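Local coordinates for uncharacterized protein yqbN (Bacillus subtilis, PDB 3KLU) that is of unknown function but belongs to the XkdN-like phage tail assembly chaperone family, and so probably assists assembly of a phage-type tail, at residues Ile45-Ile49 and Lys129-Asn134. Residues are numbered along the deposited sequence; the frame is centred on the assembly and turned at random.
Sequences IFKAI and KAIEIN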
loop_
_atom_site.group_PDB
_atom_site.type_symbol
_atom_site.label_atom_id
_atom_site.label_comp_id
_atom_site.label_asym_id
_atom_site.label_seq_id
_atom_site.Cartn_x
_atom_site.Cartn_y
_atom_site.Cartn_z
ATOM N N ILE A 45 4.186 -6.596 3.407
ATOM C CA ILE A 45 3.149 -6.474 4.413
ATOM C C ILE A 45 2.275 -5.284 4.030
ATOM O O ILE A 45 2.764 -4.125 3.920
ATOM C CB ILE A 45 3.723 -6.215 5.773
ATOM C CG1 ILE A 45 4.585 -7.388 6.181
ATOM C CG2 ILE A 45 2.585 -6.040 6.796
ATOM C CD1 ILE A 45 5.263 -7.156 7.531
ATOM N N PHE A 46 0.993 -5.583 3.807
ATOM C CA PHE A 46 -0.011 -4.594 3.436
ATOM C C PHE A 46 -0.952 -4.372 4.614
ATOM O O PHE A 46 -1.080 -5.236 5.502
ATOM C CB PHE A 46 -0.845 -5.058 2.244
ATOM C CG PHE A 46 -0.050 -5.230 0.948
ATOM C CD1 PHE A 46 0.751 -6.359 0.744
ATOM C CD2 PHE A 46 -0.185 -4.311 -0.090
ATOM C CE1 PHE A 46 1.388 -6.566 -0.486
ATOM C CE2 PHE A 46 0.450 -4.508 -1.322
ATOM C CZ PHE A 46 1.231 -5.627 -1.524
ATOM N N LYS A 47 -1.578 -3.197 4.625
ATOM C CA LYS A 47 -2.541 -2.816 5.645
ATOM C C LYS A 47 -3.310 -1.638 5.094
ATOM O O LYS A 47 -2.737 -0.574 4.881
ATOM C CB LYS A 47 -1.855 -2.387 6.933
ATOM C CG LYS A 47 -2.841 -2.059 8.048
ATOM C CD LYS A 47 -2.112 -1.358 9.194
ATOM C CE LYS A 47 -2.910 -1.449 10.465
ATOM N NZ LYS A 47 -4.244 -0.898 10.153
ATOM N N ALA A 48 -4.598 -1.848 4.833
ATOM C CA ALA A 48 -5.487 -0.808 4.307
ATOM C C ALA A 48 -5.350 0.550 5.019
ATOM O O ALA A 48 -5.119 0.644 6.234
ATOM C CB ALA A 48 -6.949 -1.274 4.394
ATOM N N ILE A 49 -5.469 1.611 4.241
ATOM C CA ILE A 49 -5.401 2.926 4.840
ATOM C C ILE A 49 -6.862 3.330 5.104
ATOM O O ILE A 49 -7.777 2.542 4.879
ATOM C CB ILE A 49 -4.673 3.910 3.906
ATOM C CG1 ILE A 49 -5.379 3.972 2.550
ATOM C CG2 ILE A 49 -3.242 3.427 3.713
ATOM C CD1 ILE A 49 -4.926 5.110 1.665
ATOM N N LYS A 129 -2.872 -5.737 -5.548
ATOM C CA LYS A 129 -3.066 -6.265 -4.202
ATOM C C LYS A 129 -3.456 -5.127 -3.247
ATOM O O LYS A 129 -4.315 -5.287 -2.388
ATOM C CB LYS A 129 -1.802 -6.934 -3.664
ATOM C CG LYS A 129 -2.021 -7.591 -2.267
ATOM C CD LYS A 129 -2.696 -8.980 -2.422
ATOM C CE LYS A 129 -3.685 -9.253 -1.300
ATOM N NZ LYS A 129 -4.218 -10.655 -1.369
ATOM N N ALA A 130 -2.792 -3.988 -3.401
ATOM C CA ALA A 130 -3.039 -2.820 -2.558
ATOM C C ALA A 130 -4.478 -2.347 -2.697
ATOM O O ALA A 130 -5.156 -2.072 -1.711
ATOM C CB ALA A 130 -2.081 -1.697 -2.947
ATOM N N ILE A 131 -4.934 -2.243 -3.938
ATOM C CA ILE A 131 -6.289 -1.800 -4.221
ATOM C C ILE A 131 -7.269 -2.778 -3.576
ATOM O O ILE A 131 -8.286 -2.388 -3.011
ATOM C CB ILE A 131 -6.528 -1.751 -5.736
ATOM C CG1 ILE A 131 -5.555 -0.760 -6.356
ATOM C CG2 ILE A 131 -7.952 -1.374 -6.044
ATOM C CD1 ILE A 131 -5.535 0.565 -5.642
ATOM N N GLU A 132 -6.922 -4.053 -3.652
ATOM C CA GLU A 132 -7.735 -5.110 -3.099
ATOM C C GLU A 132 -7.711 -5.052 -1.583
ATOM O O GLU A 132 -8.744 -5.204 -0.952
ATOM C CB GLU A 132 -7.204 -6.461 -3.579
ATOM C CG GLU A 132 -7.849 -7.677 -2.898
ATOM C CD GLU A 132 -7.096 -8.972 -3.178
ATOM O OE1 GLU A 132 -6.658 -9.173 -4.336
ATOM O OE2 GLU A 132 -6.949 -9.784 -2.243
ATOM N N ILE A 133 -6.529 -4.865 -0.999
ATOM C CA ILE A 133 -6.397 -4.767 0.445
ATOM C C ILE A 133 -7.267 -3.611 1.033
ATOM O O ILE A 133 -7.633 -3.634 2.216
ATOM C CB ILE A 133 -4.922 -4.520 0.828
ATOM C CG1 ILE A 133 -4.116 -5.818 0.691
ATOM C CG2 ILE A 133 -4.822 -3.987 2.267
ATOM C CD1 ILE A 133 -4.383 -6.832 1.751
ATOM N N ASN A 134 -7.596 -2.606 0.216
ATOM C CA ASN A 134 -8.392 -1.499 0.696
ATOM C C ASN A 134 -9.874 -1.728 0.400
ATOM O O ASN A 134 -10.646 -0.774 0.308
ATOM C CB ASN A 134 -7.904 -0.203 0.040
ATOM C CG ASN A 134 -6.652 0.316 0.670
ATOM O OD1 ASN A 134 -6.668 0.780 1.796
ATOM N ND2 ASN A 134 -5.545 0.212 -0.036
HETATM O O HOH W 1 -9.180 1.588 2.864
#
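Asn134 OD1 takes the backbone N-H of Ile49 (N to OD1 2.8 Å), a bond that lies in the carbonyl plane of the amide and is moderately bent, 148° at the hydrogen. A water also donates to Asn134 OD1 and, with its other hydrogen, to Ile49 O, so two donors grip the oxygen and the backbone of Ile49 is held at both N and O. Asn134 is the first residue past helix 120-133, and the other end of its amide turns back onto that helix: Asn134 ND2 reaches Ala130 O at 2.9 Å from above that carbonyl's plane and also bonds Thr89 OG1, which fixes the rotation of the amide. The methyl CB of Ala48 rests 3.3 Å from Ile133 O. Ile133 uses two branches, CG2 against the loop backbone at Ala48 N (3.3 Å) and CG1 against Phe46 CB of the strand (3.7 Å). The Phe46 ring receives Lys129 CG over the centre of one face, a CH-pi contact 3.9 Å from CG to the ring centroid. Lys129 reaches there because chi1 (-176°) sets CG opposite the backbone N, and the bent chain beyond carries NZ to a salt bridge with Glu132 OE2. The last turn of helix 120-133 and the residue after it thus join the end of strand 44-46, the middle strand of an antiparallel sheet, and the loop leading into helix 51-60; Trp126 also meets the Phe46 ring, and Ala86 of helix 78-89 touches Ala130.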